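Long-range contacts in flagellar protein FlgA (Thermotoga maritima, PDB 3FRN), which probably serves as a periplasmic chaperone for assembly of the P-ring of the flagellar basal body: residues E42-R47 and P62-I67; E93-K98 and L138-R143. All blocks are in the same frame, centred on the assembly; numbering follows the deposited sequence.

Two antiparallel strand pairings, both partly buried, follow each other along the chain with centres about 11 Å apart. Contact 1 belongs to the FlgA N-terminal domain-like region and contact 2 to the HotDog domain-like region. They are joined directly: Val-96 of contact 2 makes backbone bonds to Glu-42 and Leu-44 of contact 1, Leu-44 N lying 2.9 Å from Val-96 O. Contact 1 has a buried apolar face and adds charged side-chain bonds at both ends. Contact 2 lies nearer the centre of the chain and relies on backbone bonds, with its glutamate and arginine linked only loosely, through water. Phe-95 and Arg-66 pack where the two meet.

Contact 1. Residues E42-R47 and P62-I67; sequences EYLVTR and PENVRI
Glu-42 and Arg-66 form a salt bridge at one end of this antiparallel pairing. The arginine is extended from CG to NE, whereas the glutamate bends at chi2 (90°), which brings Glu-42 OE2 to 2.8 Å from Arg-66 NE. The oxygen lies in the guanidinium plane and is met on its anti side, 29° out of the carboxylate plane, with the carboxylate at 86° to the guanidinium. Thr-68 gives OE2 a second hydrogen bond.

Tyr-43 with Ile-67 and Val-45 with Val-65 are hydrogen-bonded pairs, each closed by two backbone bonds. Their side chains share one face of the sheet, where Ile-67 CD1 packs 3.5 Å from Val-45 CG2 and the Tyr-43 hydroxyl hydrogen-bonds with Ile-36 O and Leu-38 N. On the other face, Leu-44 CG rests 3.8 Å from Asn-64 CB. Asn-64 ND2 lies alongside CG2 of Thr-46, the N-cap of helix 47-53, whose OG1 bonds to Leu-49 N.

At the far end Arg-47 NH1 makes a straight bond of 2.6 Å to Pro-62 O, approaching from above the carbonyl plane, while NE bonds weakly to Glu-63 O. A water accepts weakly from Arg-47 N and Asn-64 ND2 and donates to Glu-63 OE2. A salt bridge at one end and an arginine gripping two loop carbonyls at the other thus pin a pairing whose middle is backbone-bonded and apolar on one face.

Contact 2. Residues E93-K98 and L138-R143; sequences EAFVVK and LLRKER
Phe-95 lies against the aliphatic part of Arg-140, its CE2 atom 3.8 Å from Arg-140 CD. The side chains cross at about a right angle, ring and guanidinium planes 67° apart. The extended chain of Arg-140 brings CD and NH1 alongside the CE2 corner of the Phe-95 ring; a water accepts from Arg-140 NH1 at 3.0 Å.

That water also donates weakly to Glu-93 OE2, making an indirect link between opposite charges. A second water bridges Arg-140 O and Glu-142 N where the strand breaks, donating to the first and accepting from Glu-142 N at 2.9 Å, and reaches Glu-93 OE2 only weakly.

Glu-93 with Arg-140 and Phe-95 with Leu-138 are hydrogen-bonded pairs, each joined by two backbone bonds; the shortest is Glu-93 N to Arg-140 O, 2.7 Å. Ala-94 and Leu-139 form the non-hydrogen-bonded pair between them, and their side chains meet on the opposite face at 4.3 Å, from Ala-94 CB to Leu-139 CD1.

Beyond Phe-95, Val-97 and Lys-98 both face Asn-136 in a classic beta bulge. Strand 93-101 runs between strands 42-45 and 132-148, Val-96 making backbone hydrogen bonds to Glu-42 and Leu-44 of strand 42-45. Strand 132-148 also pairs antiparallel with strand 163-169, where Arg-140 touches Asn-169.

Contact 1. Residues E42-R47 and P62-I67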
loop_
_atom_site.group_PDB
_atom_site.type_symbol
_atom_site.label_atom_id
_atom_site.label_comp_id
_atom_site.label_asym_id
_atom_site.label_seq_id
_atom_site.Cartn_x
_atom_site.Cartn_y
_atom_site.Cartn_z
ATOM N N GLU A 42 -13.655 9.153 9.772
ATOM C CA GLU A 42 -12.421 9.554 10.439
ATOM C C GLU A 42 -11.818 10.746 9.730
ATOM O O GLU A 42 -11.760 10.771 8.509
ATOM C CB GLU A 42 -11.417 8.414 10.402
ATOM C CG GLU A 42 -10.419 8.432 11.544
ATOM C CD GLU A 42 -10.890 7.665 12.766
ATOM O OE1 GLU A 42 -12.010 7.107 12.734
ATOM O OE2 GLU A 42 -10.131 7.611 13.759
ATOM N N TYR A 43 -11.350 11.723 10.496
ATOM C CA TYR A 43 -10.803 12.948 9.927
ATOM C C TYR A 43 -9.338 13.098 10.295
ATOM O O TYR A 43 -8.906 12.676 11.360
ATOM C CB TYR A 43 -11.588 14.176 10.424
ATOM C CG TYR A 43 -12.969 14.289 9.824
ATOM C CD1 TYR A 43 -13.972 13.380 10.155
ATOM C CD2 TYR A 43 -13.266 15.294 8.937
ATOM C CE1 TYR A 43 -15.223 13.462 9.587
ATOM C CE2 TYR A 43 -14.528 15.393 8.358
ATOM C CZ TYR A 43 -15.494 14.462 8.692
ATOM O OH TYR A 43 -16.740 14.550 8.144
ATOM N N LEU A 44 -8.573 13.726 9.415
ATOM C CA LEU A 44 -7.186 14.009 9.716
ATOM C C LEU A 44 -6.958 15.470 9.417
ATOM O O LEU A 44 -6.987 15.863 8.258
ATOM C CB LEU A 44 -6.292 13.151 8.834
ATOM C CG LEU A 44 -4.973 12.608 9.360
ATOM C CD1 LEU A 44 -5.184 11.600 10.482
ATOM C CD2 LEU A 44 -4.236 11.973 8.206
ATOM N N VAL A 45 -6.780 16.286 10.453
ATOM C CA VAL A 45 -6.494 17.699 10.254
ATOM C C VAL A 45 -5.002 17.863 10.010
ATOM O O VAL A 45 -4.187 17.586 10.893
ATOM C CB VAL A 45 -6.899 18.569 11.454
ATOM C CG1 VAL A 45 -6.516 20.026 11.200
ATOM C CG2 VAL A 45 -8.378 18.467 11.719
ATOM N N THR A 46 -4.656 18.317 8.812
ATOM C CA THR A 46 -3.262 18.451 8.409
ATOM C C THR A 46 -2.740 19.875 8.576
ATOM O O THR A 46 -3.520 20.816 8.739
ATOM C CB THR A 46 -3.091 18.057 6.940
ATOM O OG1 THR A 46 -3.956 18.865 6.133
ATOM C CG2 THR A 46 -3.440 16.594 6.739
ATOM N N ARG A 47 -1.414 20.018 8.516
ATOM C CA ARG A 47 -0.748 21.314 8.584
ATOM C C ARG A 47 -1.041 22.144 7.347
ATOM O O ARG A 47 -1.087 23.376 7.416
ATOM C CB ARG A 47 0.767 21.140 8.711
ATOM C CG ARG A 47 1.208 20.379 9.934
ATOM C CD ARG A 47 0.682 21.037 11.185
ATOM N NE ARG A 47 1.078 20.307 12.379
ATOM C CZ ARG A 47 2.067 20.663 13.186
ATOM N NH1 ARG A 47 2.343 19.926 14.251
ATOM N NH2 ARG A 47 2.781 21.750 12.928
ATOM N N PRO A 62 1.601 17.218 17.302
ATOM C CA PRO A 62 1.577 16.132 16.322
ATOM C C PRO A 62 1.416 16.655 14.898
ATOM O O PRO A 62 0.926 17.769 14.695
ATOM C CB PRO A 62 0.333 15.326 16.722
ATOM C CG PRO A 62 -0.520 16.290 17.466
ATOM C CD PRO A 62 0.442 17.156 18.208
ATOM N N GLU A 63 1.822 15.844 13.928
ATOM C CA GLU A 63 1.754 16.210 12.518
ATOM C C GLU A 63 0.320 16.508 12.093
ATOM O O GLU A 63 0.048 17.509 11.428
ATOM C CB GLU A 63 2.318 15.076 11.663
ATOM C CG GLU A 63 2.481 15.432 10.203
ATOM C CD GLU A 63 3.466 16.565 10.002
ATOM O OE1 GLU A 63 4.629 16.435 10.445
ATOM O OE2 GLU A 63 3.074 17.581 9.397
ATOM N N ASN A 64 -0.581 15.618 12.494
ATOM C CA ASN A 64 -1.996 15.715 12.192
ATOM C C ASN A 64 -2.818 15.487 13.452
ATOM O O ASN A 64 -2.354 14.851 14.404
ATOM C CB ASN A 64 -2.393 14.652 11.162
ATOM C CG ASN A 64 -1.418 14.559 10.001
ATOM O OD1 ASN A 64 -0.744 13.540 9.824
ATOM N ND2 ASN A 64 -1.330 15.623 9.208
ATOM N N VAL A 65 -4.045 15.999 13.447
ATOM C CA VAL A 65 -5.012 15.690 14.499
ATOM C C VAL A 65 -5.988 14.661 13.947
ATOM O O VAL A 65 -6.557 14.869 12.878
ATOM C CB VAL A 65 -5.795 16.948 14.950
ATOM C CG1 VAL A 65 -6.733 16.618 16.099
ATOM C CG2 VAL A 65 -4.827 18.063 15.356
ATOM N N ARG A 66 -6.178 13.564 14.676
ATOM C CA ARG A 66 -7.080 12.494 14.251
ATOM C C ARG A 66 -8.437 12.547 14.969
ATOM O O ARG A 66 -8.516 12.377 16.182
ATOM C CB ARG A 66 -6.409 11.123 14.425
ATOM C CG ARG A 66 -7.324 9.932 14.156
ATOM C CD ARG A 66 -6.516 8.676 13.898
ATOM N NE ARG A 66 -7.342 7.563 13.427
ATOM C CZ ARG A 66 -6.859 6.389 13.026
ATOM N NH1 ARG A 66 -5.546 6.164 13.025
ATOM N NH2 ARG A 66 -7.689 5.439 12.615
ATOM N N ILE A 67 -9.495 12.775 14.194
ATOM C CA ILE A 67 -10.845 12.974 14.716
ATOM C C ILE A 67 -11.780 11.829 14.326
ATOM O O ILE A 67 -11.952 11.524 13.144
ATOM C CB ILE A 67 -11.457 14.283 14.179
ATOM C CG1 ILE A 67 -10.450 15.425 14.260
ATOM C CG2 ILE A 67 -12.771 14.636 14.903
ATOM C CD1 ILE A 67 -10.848 16.571 13.402
HETATM O O HOH W 1 0.448 17.267 8.099
#

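Contact 2. Residues E93-K98 and L138-R143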
loop_
_atom_site.group_PDB
_atom_site.type_symbol
_atom_site.label_atom_id
_atom_site.label_comp_id
_atom_site.label_asym_id
_atom_site.label_seq_id
_atom_site.Cartn_x
_atom_site.Cartn_y
_atom_site.Cartn_z
ATOM N N GLU A 93 -7.816 1.953 4.847
ATOM C CA GLU A 93 -8.279 3.021 5.712
ATOM C C GLU A 93 -8.443 4.263 4.847
ATOM O O GLU A 93 -7.677 4.460 3.900
ATOM C CB GLU A 93 -7.275 3.303 6.824
ATOM C CG GLU A 93 -7.281 2.298 7.967
ATOM C CD GLU A 93 -6.485 2.775 9.185
ATOM O OE1 GLU A 93 -7.058 2.788 10.295
ATOM O OE2 GLU A 93 -5.292 3.144 9.041
ATOM N N ALA A 94 -9.449 5.080 5.166
ATOM C CA ALA A 94 -9.608 6.408 4.557
ATOM C C ALA A 94 -9.848 7.496 5.614
ATOM O O ALA A 94 -10.544 7.282 6.611
ATOM C CB ALA A 94 -10.718 6.408 3.500
ATOM N N PHE A 95 -9.239 8.653 5.386
ATOM C CA PHE A 95 -9.277 9.776 6.304
ATOM C C PHE A 95 -9.703 10.986 5.500
ATOM O O PHE A 95 -9.110 11.269 4.455
ATOM C CB PHE A 95 -7.874 10.057 6.881
ATOM C CG PHE A 95 -7.367 8.983 7.785
ATOM C CD1 PHE A 95 -7.756 8.942 9.116
ATOM C CD2 PHE A 95 -6.501 8.005 7.308
ATOM C CE1 PHE A 95 -7.294 7.935 9.957
ATOM C CE2 PHE A 95 -6.044 6.997 8.139
ATOM C CZ PHE A 95 -6.443 6.961 9.469
ATOM N N VAL A 96 -10.710 11.713 5.971
ATOM C CA VAL A 96 -11.037 12.948 5.271
ATOM C C VAL A 96 -10.064 14.060 5.674
ATOM O O VAL A 96 -9.787 14.253 6.868
ATOM C CB VAL A 96 -12.567 13.309 5.315
ATOM C CG1 VAL A 96 -13.395 12.369 6.250
ATOM C CG2 VAL A 96 -12.784 14.751 5.626
ATOM N N VAL A 97 -9.512 14.757 4.679
ATOM C CA VAL A 97 -8.469 15.756 4.933
ATOM C C VAL A 97 -8.888 17.165 4.509
ATOM O O VAL A 97 -8.210 18.144 4.822
ATOM C CB VAL A 97 -7.103 15.396 4.259
ATOM C CG1 VAL A 97 -6.374 14.266 5.015
ATOM C CG2 VAL A 97 -7.274 15.082 2.774
ATOM N N LYS A 98 -10.000 17.247 3.786
ATOM C CA LYS A 98 -10.611 18.503 3.396
ATOM C C LYS A 98 -12.098 18.200 3.213
ATOM O O LYS A 98 -12.450 17.132 2.728
ATOM C CB LYS A 98 -9.996 18.993 2.081
ATOM C CG LYS A 98 -9.458 20.428 2.102
ATOM C CD LYS A 98 -8.892 20.870 0.746
ATOM C CE LYS A 98 -7.503 20.284 0.426
ATOM N NZ LYS A 98 -7.526 18.899 -0.156
ATOM N N LEU A 138 -7.956 10.784 1.957
ATOM C CA LEU A 138 -6.657 10.158 1.760
ATOM C C LEU A 138 -6.760 8.678 2.108
ATOM O O LEU A 138 -7.228 8.308 3.189
ATOM C CB LEU A 138 -5.587 10.845 2.614
ATOM C CG LEU A 138 -4.120 10.395 2.569
ATOM C CD1 LEU A 138 -3.402 10.792 1.285
ATOM C CD2 LEU A 138 -3.403 10.989 3.758
ATOM N N LEU A 139 -6.327 7.844 1.169
ATOM C CA LEU A 139 -6.380 6.405 1.324
ATOM C C LEU A 139 -5.053 5.856 1.843
ATOM O O LEU A 139 -3.988 6.216 1.350
ATOM C CB LEU A 139 -6.733 5.748 -0.015
ATOM C CG LEU A 139 -8.199 5.471 -0.356
ATOM C CD1 LEU A 139 -9.028 6.747 -0.436
ATOM C CD2 LEU A 139 -8.288 4.688 -1.656
ATOM N N ARG A 140 -5.138 4.975 2.836
ATOM C CA ARG A 140 -3.970 4.318 3.422
ATOM C C ARG A 140 -4.209 2.825 3.551
ATOM O O ARG A 140 -5.291 2.395 3.949
ATOM C CB ARG A 140 -3.691 4.856 4.827
ATOM C CG ARG A 140 -3.006 6.203 4.881
ATOM C CD ARG A 140 -2.729 6.600 6.325
ATOM N NE ARG A 140 -1.944 7.830 6.425
ATOM C CZ ARG A 140 -1.752 8.511 7.553
ATOM N NH1 ARG A 140 -2.290 8.090 8.693
ATOM N NH2 ARG A 140 -1.021 9.619 7.543
ATOM N N LYS A 141 -3.189 2.040 3.220
ATOM C CA LYS A 141 -3.176 0.619 3.540
ATOM C C LYS A 141 -1.856 0.319 4.235
ATOM O O LYS A 141 -0.817 0.138 3.587
ATOM C CB LYS A 141 -3.352 -0.240 2.292
ATOM C CG LYS A 141 -3.654 -1.699 2.597
ATOM C CD LYS A 141 -3.967 -2.454 1.322
ATOM C CE LYS A 141 -4.779 -3.698 1.611
ATOM N NZ LYS A 141 -5.435 -4.218 0.375
ATOM N N GLU A 142 -1.906 0.297 5.562
ATOM C CA GLU A 142 -0.719 0.109 6.379
ATOM C C GLU A 142 -0.588 -1.366 6.717
ATOM O O GLU A 142 -1.512 -1.960 7.260
ATOM C CB GLU A 142 -0.817 0.955 7.652
ATOM C CG GLU A 142 0.530 1.396 8.229
ATOM C CD GLU A 142 1.139 2.593 7.506
ATOM O OE1 GLU A 142 2.334 2.881 7.750
ATOM O OE2 GLU A 142 0.430 3.246 6.704
ATOM N N ARG A 143 0.557 -1.957 6.380
ATOM C CA ARG A 143 0.764 -3.395 6.567
ATOM C C ARG A 143 2.216 -3.690 6.902
ATOM O O ARG A 143 3.084 -2.853 6.691
ATOM C CB ARG A 143 0.368 -4.156 5.299
ATOM C CG ARG A 143 -0.660 -5.259 5.521
ATOM C CD ARG A 143 -2.066 -4.679 5.595
ATOM N NE ARG A 143 -3.067 -5.645 6.044
ATOM C CZ ARG A 143 -3.271 -6.009 7.311
ATOM N NH1 ARG A 143 -4.217 -6.893 7.597
ATOM N NH2 ARG A 143 -2.536 -5.504 8.295
HETATM O O HOH W 2 -2.598 5.204 9.354
HETATM O O HOH W 3 -4.621 0.834 6.567
#